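Local coordinates for Atu0111 protein (Agrobacterium tumefaciens, PDB 2FSQ), which is of unknown function but belongs to the 2H clan and so may act on phosphoester bonds, at residues S29-E34 against L183-S188; S73-T78 against S188-E193; Q89-S94 against T109-V114. All blocks are in the same frame, centred on the assembly; numbering follows the deposited sequence.

Contact 1 of 3, residues S29-E34 against L183-S188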
loop_
_atom_site.group_PDB
_atom_site.type_symbol
_atom_site.label_atom_id
_atom_site.label_comp_id
_atom_site.label_asym_id
_atom_site.label_seq_id
_atom_site.Cartn_x
_atom_site.Cartn_y
_atom_site.Cartn_z
ATOM N N SER A 29 7.653 12.086 9.717
ATOM C CA SER A 29 7.325 12.499 8.355
ATOM C C SER A 29 5.899 12.069 8.003
ATOM O O SER A 29 5.021 12.898 7.785
ATOM C CB SER A 29 8.345 11.918 7.361
ATOM O OG SER A 29 9.663 12.358 7.679
ATOM N N ARG A 30 5.668 10.764 7.995
ATOM C CA ARG A 30 4.374 10.224 7.588
ATOM C C ARG A 30 3.367 10.295 8.735
ATOM O O ARG A 30 2.160 10.459 8.510
ATOM C CB ARG A 30 4.509 8.786 7.110
ATOM C CG ARG A 30 3.206 8.217 6.514
ATOM C CD ARG A 30 3.506 7.162 5.423
ATOM N NE ARG A 30 4.197 7.777 4.284
ATOM C CZ ARG A 30 4.510 7.159 3.150
ATOM N NH1 ARG A 30 4.141 5.900 2.932
ATOM N NH2 ARG A 30 5.192 7.821 2.209
ATOM N N PHE A 31 3.854 10.118 9.962
ATOM C CA PHE A 31 2.976 10.113 11.137
ATOM C C PHE A 31 3.758 10.584 12.355
ATOM O O PHE A 31 4.987 10.504 12.388
ATOM C CB PHE A 31 2.407 8.698 11.422
ATOM C CG PHE A 31 3.460 7.628 11.379
ATOM C CD1 PHE A 31 4.301 7.394 12.486
ATOM C CD2 PHE A 31 3.640 6.868 10.225
ATOM C CE1 PHE A 31 5.326 6.453 12.415
ATOM C CE2 PHE A 31 4.651 5.901 10.152
ATOM C CZ PHE A 31 5.496 5.687 11.247
ATOM N N SER A 32 3.017 11.077 13.340
ATOM C CA SER A 32 3.578 11.447 14.642
ATOM C C SER A 32 3.783 10.234 15.569
ATOM O O SER A 32 3.342 9.099 15.268
ATOM C CB SER A 32 2.620 12.416 15.312
ATOM O OG SER A 32 1.502 11.689 15.796
ATOM N N ALA A 33 4.426 10.481 16.713
ATOM C CA ALA A 33 4.630 9.434 17.718
ATOM C C ALA A 33 3.342 8.855 18.278
ATOM O O ALA A 33 3.353 7.748 18.839
ATOM C CB ALA A 33 5.493 9.948 18.854
ATOM N N GLU A 34 2.258 9.610 18.141
ATOM C CA GLU A 34 0.946 9.170 18.612
ATOM C C GLU A 34 0.151 8.509 17.489
ATOM O O GLU A 34 -1.034 8.187 17.661
ATOM C CB GLU A 34 0.180 10.346 19.225
ATOM C CG GLU A 34 0.866 10.932 20.502
ATOM C CD GLU A 34 2.130 11.767 20.204
ATOM O OE1 GLU A 34 2.114 12.520 19.203
ATOM O OE2 GLU A 34 3.124 11.691 20.983
ATOM N N LEU A 183 -2.674 -1.924 6.245
ATOM C CA LEU A 183 -3.630 -1.698 7.322
ATOM C C LEU A 183 -3.063 -0.706 8.343
ATOM O O LEU A 183 -3.820 0.015 8.989
ATOM C CB LEU A 183 -3.987 -3.013 8.027
ATOM C CG LEU A 183 -4.733 -4.035 7.165
ATOM C CD1 LEU A 183 -5.015 -5.264 7.994
ATOM C CD2 LEU A 183 -6.027 -3.460 6.603
ATOM N N SER A 184 -1.738 -0.677 8.497
ATOM C CA SER A 184 -1.138 0.196 9.514
ATOM C C SER A 184 0.308 0.481 9.182
ATOM O O SER A 184 0.907 -0.177 8.324
ATOM C CB SER A 184 -1.204 -0.444 10.910
ATOM O OG SER A 184 -0.224 -1.449 11.064
ATOM N N TYR A 185 0.865 1.448 9.905
ATOM C CA TYR A 185 2.300 1.696 9.906
ATOM C C TYR A 185 2.854 1.398 11.285
ATOM O O TYR A 185 2.219 1.714 12.294
ATOM C CB TYR A 185 2.582 3.157 9.558
ATOM C CG TYR A 185 2.389 3.455 8.098
ATOM C CD1 TYR A 185 3.481 3.442 7.226
ATOM C CD2 TYR A 185 1.125 3.700 7.572
ATOM C CE1 TYR A 185 3.316 3.676 5.878
ATOM C CE2 TYR A 185 0.951 3.943 6.205
ATOM C CZ TYR A 185 2.055 3.918 5.373
ATOM O OH TYR A 185 1.906 4.164 4.036
ATOM N N ILE A 186 4.062 0.856 11.330
ATOM C CA ILE A 186 4.739 0.644 12.610
ATOM C C ILE A 186 5.227 2.001 13.137
ATOM O O ILE A 186 5.999 2.692 12.464
ATOM C CB ILE A 186 5.958 -0.283 12.463
ATOM C CG1 ILE A 186 5.580 -1.565 11.713
ATOM C CG2 ILE A 186 6.604 -0.544 13.832
ATOM C CD1 ILE A 186 4.679 -2.463 12.471
ATOM N N VAL A 187 4.766 2.382 14.330
ATOM C CA VAL A 187 5.217 3.614 14.980
ATOM C C VAL A 187 6.422 3.380 15.888
ATOM O O VAL A 187 7.351 4.204 15.916
ATOM C CB VAL A 187 4.068 4.261 15.776
ATOM C CG1 VAL A 187 4.517 5.603 16.380
ATOM C CG2 VAL A 187 2.859 4.447 14.884
ATOM N N SER A 188 6.401 2.259 16.621
ATOM C CA SER A 188 7.542 1.836 17.441
ATOM C C SER A 188 7.702 0.338 17.340
ATOM O O SER A 188 6.710 -0.373 17.211
ATOM C CB SER A 188 7.398 2.264 18.908
ATOM O OG SER A 188 6.218 1.747 19.510
#
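The loop of Arg30, Phe31 and Ala33 runs past one flank of strand 184-186 without extending its sheet, the backbones coming to 6.5 Å between CA of Ala33 and CA of Val187. That strand, which follows 179-182 directly in the chain, pairs with 75-77 in a two-stranded antiparallel ribbon of the 2H-like fold, and the loop lies over the side bearing Tyr185 and Val187. Phe31 fills the gap between these two. With chi1 at 47°, its CG sits between the backbone N and the carbonyl carbon, and the ring turns in to the strand: CE2 rests 3.5 Å from Tyr185 CB, while CE1 lies 4.0 Å from Val187 CG2. The planes of the Phe31 and Tyr185 rings are inclined 45° to each other, an oblique pairing. A long, flexible arginine suits the place just before Phe31, because its aliphatic part and its charged end do different work. Arg30 CD lies 3.5 Å from Tyr185 CE1, and beyond it NH1 donates to Tyr185 OH at 3.0 Å, the oxygen tilted 18° from the guanidinium plane. Arg30 NE holds a salt bridge to Glu40, which should steady the group. A bound acetic acid, probably from the crystallisation liquor, lies about 4 Å from the side chain of Tyr185. At the far end Ser32 forms an ST turn, its OG accepting from Glu34 N, and Val187 CG1 touches Ala33 O at 3.5 Å.

Contact 2 of 3, residues S73-T78 against S188-E193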
loop_
_atom_site.group_PDB
_atom_site.type_symbol
_atom_site.label_atom_id
_atom_site.label_comp_id
_atom_site.label_asym_id
_atom_site.label_seq_id
_atom_site.Cartn_x
_atom_site.Cartn_y
_atom_site.Cartn_z
ATOM N N SER A 73 -1.424 -0.140 19.987
ATOM C CA SER A 73 -1.016 1.186 20.428
ATOM C C SER A 73 0.295 1.664 19.789
ATOM O O SER A 73 0.598 2.860 19.818
ATOM C CB SER A 73 -0.917 1.230 21.955
ATOM O OG SER A 73 0.021 0.295 22.457
ATOM N N GLN A 74 1.050 0.730 19.206
ATOM C CA GLN A 74 2.329 1.007 18.531
ATOM C C GLN A 74 2.197 1.041 17.012
ATOM O O GLN A 74 3.204 1.077 16.306
ATOM C CB GLN A 74 3.358 -0.052 18.904
ATOM C CG GLN A 74 3.583 -0.223 20.397
ATOM C CD GLN A 74 4.627 -1.280 20.695
ATOM O OE1 GLN A 74 5.755 -1.245 20.189
ATOM N NE2 GLN A 74 4.269 -2.203 21.549
ATOM N N LEU A 75 0.959 1.017 16.539
ATOM C CA LEU A 75 0.635 0.998 15.111
ATOM C C LEU A 75 -0.240 2.184 14.783
ATOM O O LEU A 75 -1.035 2.624 15.614
ATOM C CB LEU A 75 -0.125 -0.285 14.767
ATOM C CG LEU A 75 0.606 -1.604 14.992
ATOM C CD1 LEU A 75 -0.327 -2.776 14.681
ATOM C CD2 LEU A 75 1.833 -1.696 14.112
ATOM N N ALA A 76 -0.070 2.732 13.586
ATOM C CA ALA A 76 -0.899 3.828 13.110
ATOM C C ALA A 76 -1.807 3.277 12.030
ATOM O O ALA A 76 -1.363 2.978 10.902
ATOM C CB ALA A 76 -0.054 4.959 12.558
ATOM N N PHE A 77 -3.077 3.081 12.374
ATOM C CA PHE A 77 -4.040 2.501 11.437
ATOM C C PHE A 77 -4.607 3.586 10.543
ATOM O O PHE A 77 -4.941 4.681 11.012
ATOM C CB PHE A 77 -5.193 1.804 12.196
ATOM C CG PHE A 77 -4.805 0.483 12.800
ATOM C CD1 PHE A 77 -5.096 -0.720 12.147
ATOM C CD2 PHE A 77 -4.131 0.439 14.014
ATOM C CE1 PHE A 77 -4.727 -1.935 12.713
ATOM C CE2 PHE A 77 -3.771 -0.759 14.588
ATOM C CZ PHE A 77 -4.061 -1.953 13.941
ATOM N N THR A 78 -4.726 3.273 9.261
ATOM C CA THR A 78 -5.318 4.170 8.285
ATOM C C THR A 78 -6.849 3.981 8.289
ATOM O O THR A 78 -7.352 2.950 8.732
ATOM C CB THR A 78 -4.745 3.844 6.900
ATOM O OG1 THR A 78 -4.980 2.453 6.636
ATOM C CG2 THR A 78 -3.237 4.076 6.893
ATOM N N SER A 188 6.401 2.259 16.621
ATOM C CA SER A 188 7.542 1.836 17.441
ATOM C C SER A 188 7.702 0.338 17.340
ATOM O O SER A 188 6.710 -0.373 17.211
ATOM C CB SER A 188 7.398 2.264 18.908
ATOM O OG SER A 188 6.218 1.747 19.510
ATOM N N TRP A 189 8.948 -0.129 17.357
ATOM C CA TRP A 189 9.232 -1.549 17.153
ATOM C C TRP A 189 8.669 -2.390 18.295
ATOM O O TRP A 189 8.516 -1.908 19.418
ATOM C CB TRP A 189 10.745 -1.778 16.964
ATOM C CG TRP A 189 11.352 -0.952 15.841
ATOM C CD1 TRP A 189 12.329 0.007 15.968
ATOM C CD2 TRP A 189 11.019 -0.999 14.450
ATOM N NE1 TRP A 189 12.621 0.552 14.739
ATOM C CE2 TRP A 189 11.847 -0.053 13.785
ATOM C CE3 TRP A 189 10.134 -1.772 13.687
ATOM C CZ2 TRP A 189 11.783 0.164 12.403
ATOM C CZ3 TRP A 189 10.072 -1.556 12.305
ATOM C CH2 TRP A 189 10.903 -0.598 11.678
ATOM N N PHE A 190 8.330 -3.641 17.989
ATOM C CA PHE A 190 7.702 -4.537 18.964
ATOM C C PHE A 190 8.747 -5.251 19.801
ATOM O O PHE A 190 9.754 -5.724 19.270
ATOM C CB PHE A 190 6.878 -5.623 18.247
ATOM C CG PHE A 190 5.545 -5.164 17.708
ATOM C CD1 PHE A 190 5.278 -3.823 17.410
ATOM C CD2 PHE A 190 4.562 -6.112 17.433
ATOM C CE1 PHE A 190 4.042 -3.448 16.888
ATOM C CE2 PHE A 190 3.338 -5.749 16.918
ATOM C CZ PHE A 190 3.075 -4.405 16.639
ATOM N N GLU A 191 8.503 -5.340 21.106
ATOM C CA GLU A 191 9.320 -6.187 21.975
ATOM C C GLU A 191 9.176 -7.638 21.530
ATOM O O GLU A 191 8.074 -8.066 21.165
ATOM C CB GLU A 191 8.917 -6.034 23.442
ATOM C CG GLU A 191 9.206 -4.650 24.049
ATOM C CD GLU A 191 10.699 -4.346 24.229
ATOM O OE1 GLU A 191 11.541 -5.272 24.146
ATOM O OE2 GLU A 191 11.036 -3.162 24.469
ATOM N N PRO A 192 10.285 -8.402 21.526
ATOM C CA PRO A 192 10.187 -9.786 21.026
ATOM C C PRO A 192 9.197 -10.705 21.766
ATOM O O PRO A 192 8.668 -11.643 21.164
ATOM C CB PRO A 192 11.623 -10.321 21.155
ATOM C CG PRO A 192 12.345 -9.352 21.995
ATOM C CD PRO A 192 11.664 -8.044 21.916
ATOM N N GLU A 193 8.925 -10.442 23.042
ATOM C CA GLU A 193 8.099 -11.361 23.834
ATOM C C GLU A 193 6.640 -11.494 23.360
ATOM O O GLU A 193 5.984 -12.507 23.632
ATOM C CB GLU A 193 8.166 -11.027 25.329
ATOM C CG GLU A 193 9.532 -11.307 25.979
ATOM C CD GLU A 193 10.579 -10.220 25.731
ATOM O OE1 GLU A 193 10.233 -9.119 25.242
ATOM O OE2 GLU A 193 11.765 -10.471 26.041
#
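Leu75 and Phe190 form the tightly packed part of this contact, where the chain leaving strand 184-186 passes the start of its partner, strand 75-77. The two side chains cross at about a right angle, with Leu75 CD2 3.9 Å from Phe190 CZ. Both are buried, and both also touch Trp198 of helix 195-212, with which Phe190 makes an edge-to-face pair; a branched leucine and a flat ring fit this hydrophobic corner between ribbon and helix well. Gln74, just before Leu75, bridges to the looser side. Its chain is extended beyond CG (chi2 -179°), which carries the amide past Ser188 toward the backbone of Trp189, while CB remains 4.0 Å from Phe190 CE1. Here the residues are partly exposed and the bonding is less sharply defined. Antiparallel pairing is fading: Ser188 N gives Gln74 O a weak hydrogen bond of 3.4 Å, whereas Val187, one residue earlier, makes a shorter backbone bond to the same oxygen. Trp189 turns away to stack on His20 and bond through NE1 to Gln22 O. The modelled OE1 of Gln74 stands 2.9 Å from Trp189 O and 3.1 Å from Ser188 OG. Two carbonyl oxygens would hardly approach so closely, which implies that the amide is probably turned over and that its NH2 group may be what faces the carbonyl.

Contact 3 of 3, residues Q89-S94 against T109-V114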
loop_
_atom_site.group_PDB
_atom_site.type_symbol
_atom_site.label_atom_id
_atom_site.label_comp_id
_atom_site.label_asym_id
_atom_site.label_seq_id
_atom_site.Cartn_x
_atom_site.Cartn_y
_atom_site.Cartn_z
ATOM N N GLN A 89 3.402 3.497 -7.628
ATOM C CA GLN A 89 3.593 4.723 -6.848
ATOM C C GLN A 89 3.856 5.898 -7.764
ATOM O O GLN A 89 4.697 5.805 -8.657
ATOM C CB GLN A 89 4.806 4.622 -5.928
ATOM C CG GLN A 89 4.647 3.711 -4.745
ATOM C CD GLN A 89 5.804 3.864 -3.751
ATOM O OE1 GLN A 89 6.520 4.862 -3.769
ATOM N NE2 GLN A 89 5.987 2.873 -2.887
ATOM N N GLY A 90 3.197 7.022 -7.485
ATOM C CA GLY A 90 3.508 8.287 -8.155
ATOM C C GLY A 90 4.578 9.014 -7.341
ATOM O O GLY A 90 5.373 8.401 -6.626
ATOM N N VAL A 91 4.586 10.335 -7.420
ATOM C CA VAL A 91 5.583 11.117 -6.676
ATOM C C VAL A 91 5.063 11.488 -5.300
ATOM O O VAL A 91 3.862 11.410 -5.029
ATOM C CB VAL A 91 6.033 12.403 -7.435
ATOM C CG1 VAL A 91 6.671 12.027 -8.758
ATOM C CG2 VAL A 91 4.850 13.355 -7.634
ATOM N N ILE A 92 5.971 11.905 -4.426
ATOM C CA ILE A 92 5.585 12.339 -3.086
ATOM C C ILE A 92 6.534 13.425 -2.581
ATOM O O ILE A 92 7.729 13.419 -2.899
ATOM C CB ILE A 92 5.455 11.112 -2.101
ATOM C CG1 ILE A 92 4.653 11.481 -0.848
ATOM C CG2 ILE A 92 6.836 10.522 -1.759
ATOM C CD1 ILE A 92 4.315 10.258 0.056
ATOM N N GLU A 93 5.989 14.348 -1.786
ATOM C CA GLU A 93 6.712 15.521 -1.310
ATOM C C GLU A 93 8.005 15.173 -0.574
ATOM O O GLU A 93 8.995 15.916 -0.649
ATOM C CB GLU A 93 5.783 16.304 -0.382
ATOM C CG GLU A 93 6.437 17.491 0.312
ATOM C CD GLU A 93 6.894 18.566 -0.662
ATOM O OE1 GLU A 93 6.186 18.815 -1.656
ATOM O OE2 GLU A 93 7.962 19.167 -0.422
ATOM N N SER A 94 7.965 14.041 0.133
ATOM C CA SER A 94 9.049 13.572 0.970
ATOM C C SER A 94 10.164 12.844 0.224
ATOM O O SER A 94 11.133 12.416 0.852
ATOM C CB SER A 94 8.496 12.645 2.049
ATOM O OG SER A 94 7.652 11.662 1.466
ATOM N N THR A 109 9.442 20.929 -8.445
ATOM C CA THR A 109 8.117 21.165 -9.036
ATOM C C THR A 109 7.055 20.933 -7.969
ATOM O O THR A 109 7.095 19.900 -7.279
ATOM C CB THR A 109 7.845 20.212 -10.213
ATOM O OG1 THR A 109 8.863 20.387 -11.201
ATOM C CG2 THR A 109 6.449 20.453 -10.838
ATOM N N PRO A 110 6.108 21.880 -7.811
ATOM C CA PRO A 110 5.006 21.636 -6.875
ATOM C C PRO A 110 4.270 20.334 -7.200
ATOM O O PRO A 110 4.086 19.998 -8.375
ATOM C CB PRO A 110 4.087 22.834 -7.101
ATOM C CG PRO A 110 5.040 23.924 -7.557
ATOM C CD PRO A 110 5.987 23.207 -8.460
ATOM N N ILE A 111 3.894 19.594 -6.159
ATOM C CA ILE A 111 3.172 18.338 -6.342
ATOM C C ILE A 111 1.958 18.500 -7.279
ATOM O O ILE A 111 1.765 17.691 -8.177
ATOM C CB ILE A 111 2.779 17.696 -4.974
ATOM C CG1 ILE A 111 4.024 17.366 -4.137
ATOM C CG2 ILE A 111 1.932 16.426 -5.180
ATOM C CD1 ILE A 111 4.980 16.364 -4.776
ATOM N N ASP A 112 1.190 19.582 -7.128
ATOM C CA ASP A 112 0.019 19.773 -7.999
ATOM C C ASP A 112 0.354 19.901 -9.488
ATOM O O ASP A 112 -0.423 19.450 -10.342
ATOM C CB ASP A 112 -0.817 20.974 -7.555
ATOM C CG ASP A 112 -1.684 20.677 -6.344
ATOM O OD1 ASP A 112 -1.758 19.502 -5.889
ATOM O OD2 ASP A 112 -2.321 21.638 -5.853
ATOM N N ALA A 113 1.491 20.526 -9.808
ATOM C CA ALA A 113 1.940 20.601 -11.197
ATOM C C ALA A 113 2.377 19.242 -11.743
ATOM O O ALA A 113 2.184 18.941 -12.913
ATOM C CB ALA A 113 3.040 21.671 -11.377
ATOM N N VAL A 114 2.955 18.394 -10.892
ATOM C CA VAL A 114 3.280 17.045 -11.344
ATOM C C VAL A 114 1.982 16.261 -11.642
ATOM O O VAL A 114 1.889 15.548 -12.644
ATOM C CB VAL A 114 4.161 16.269 -10.331
ATOM C CG1 VAL A 114 4.563 14.943 -10.929
ATOM C CG2 VAL A 114 5.420 17.083 -9.946
HETATM O O HOH W 1 4.276 20.933 -3.538
#
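Val91 and Val114 meet tip to tip, CG2 of Val91 lying 3.7 Å from Val114 CG1, in the buried part of an otherwise partly exposed contact. Short branched side chains serve both a strand and a helix here, since each offers a compact methyl surface close to its backbone. Ile111, one helical turn earlier, extends the apolar patch: its CD1 is 4.2 Å from Val91 CG2 and comes within 3.7 Å of Glu93 N, so that the end of the isoleucine lies against the backbone of Glu93. Trp101, from the intervening loop, also touches Val91. The arrangement sets the first turn of helix 111-121 against the end of strand 84-92, an outermost strand of the four-stranded antiparallel sheet in this 2H-like fold. Pro110 occupies the N-cap position, and its carbonyl oxygen accepts from Val114 N at 3.2 Å. Polar links across the contact are indirect and involve Glu93. Its chain bends at chi2 (64°), bringing OE1 to 3.6 Å from Ile111 CG1 while the side chains cross at a slant. A water accepts from Ile111 N at 3.0 Å and donates weakly to Glu93 OE1. The carboxylate thus lies near a helix N terminus, whose dipole would probably be favourable to it, but its stronger partner is Arg96, in a salt bridge from OE1 to NH2.

How the contacts relate
From the N terminus, the loop 29-34 comes first, and contact 1 closes a long loop when the chain returns at 183-188. Contact 2 opens inside that loop, at 73-78, and closes beyond it, at 188-193, so the two cross; they share Ser188 and meet through the ribbon of strands 75-77 and 184-186, their centres about 9 Å apart. Contact 3 is a short closure, 89-94 with 109-114, nested within both loops. It ties the four-stranded sheet to helix 111-121, about 29 Å from contact 2 between centres. Contact 1 lies between in the fold: Arg30 NH2 packs on Ile92 CD1 at 3.4 Å, joining the ribbon side to the sheet side.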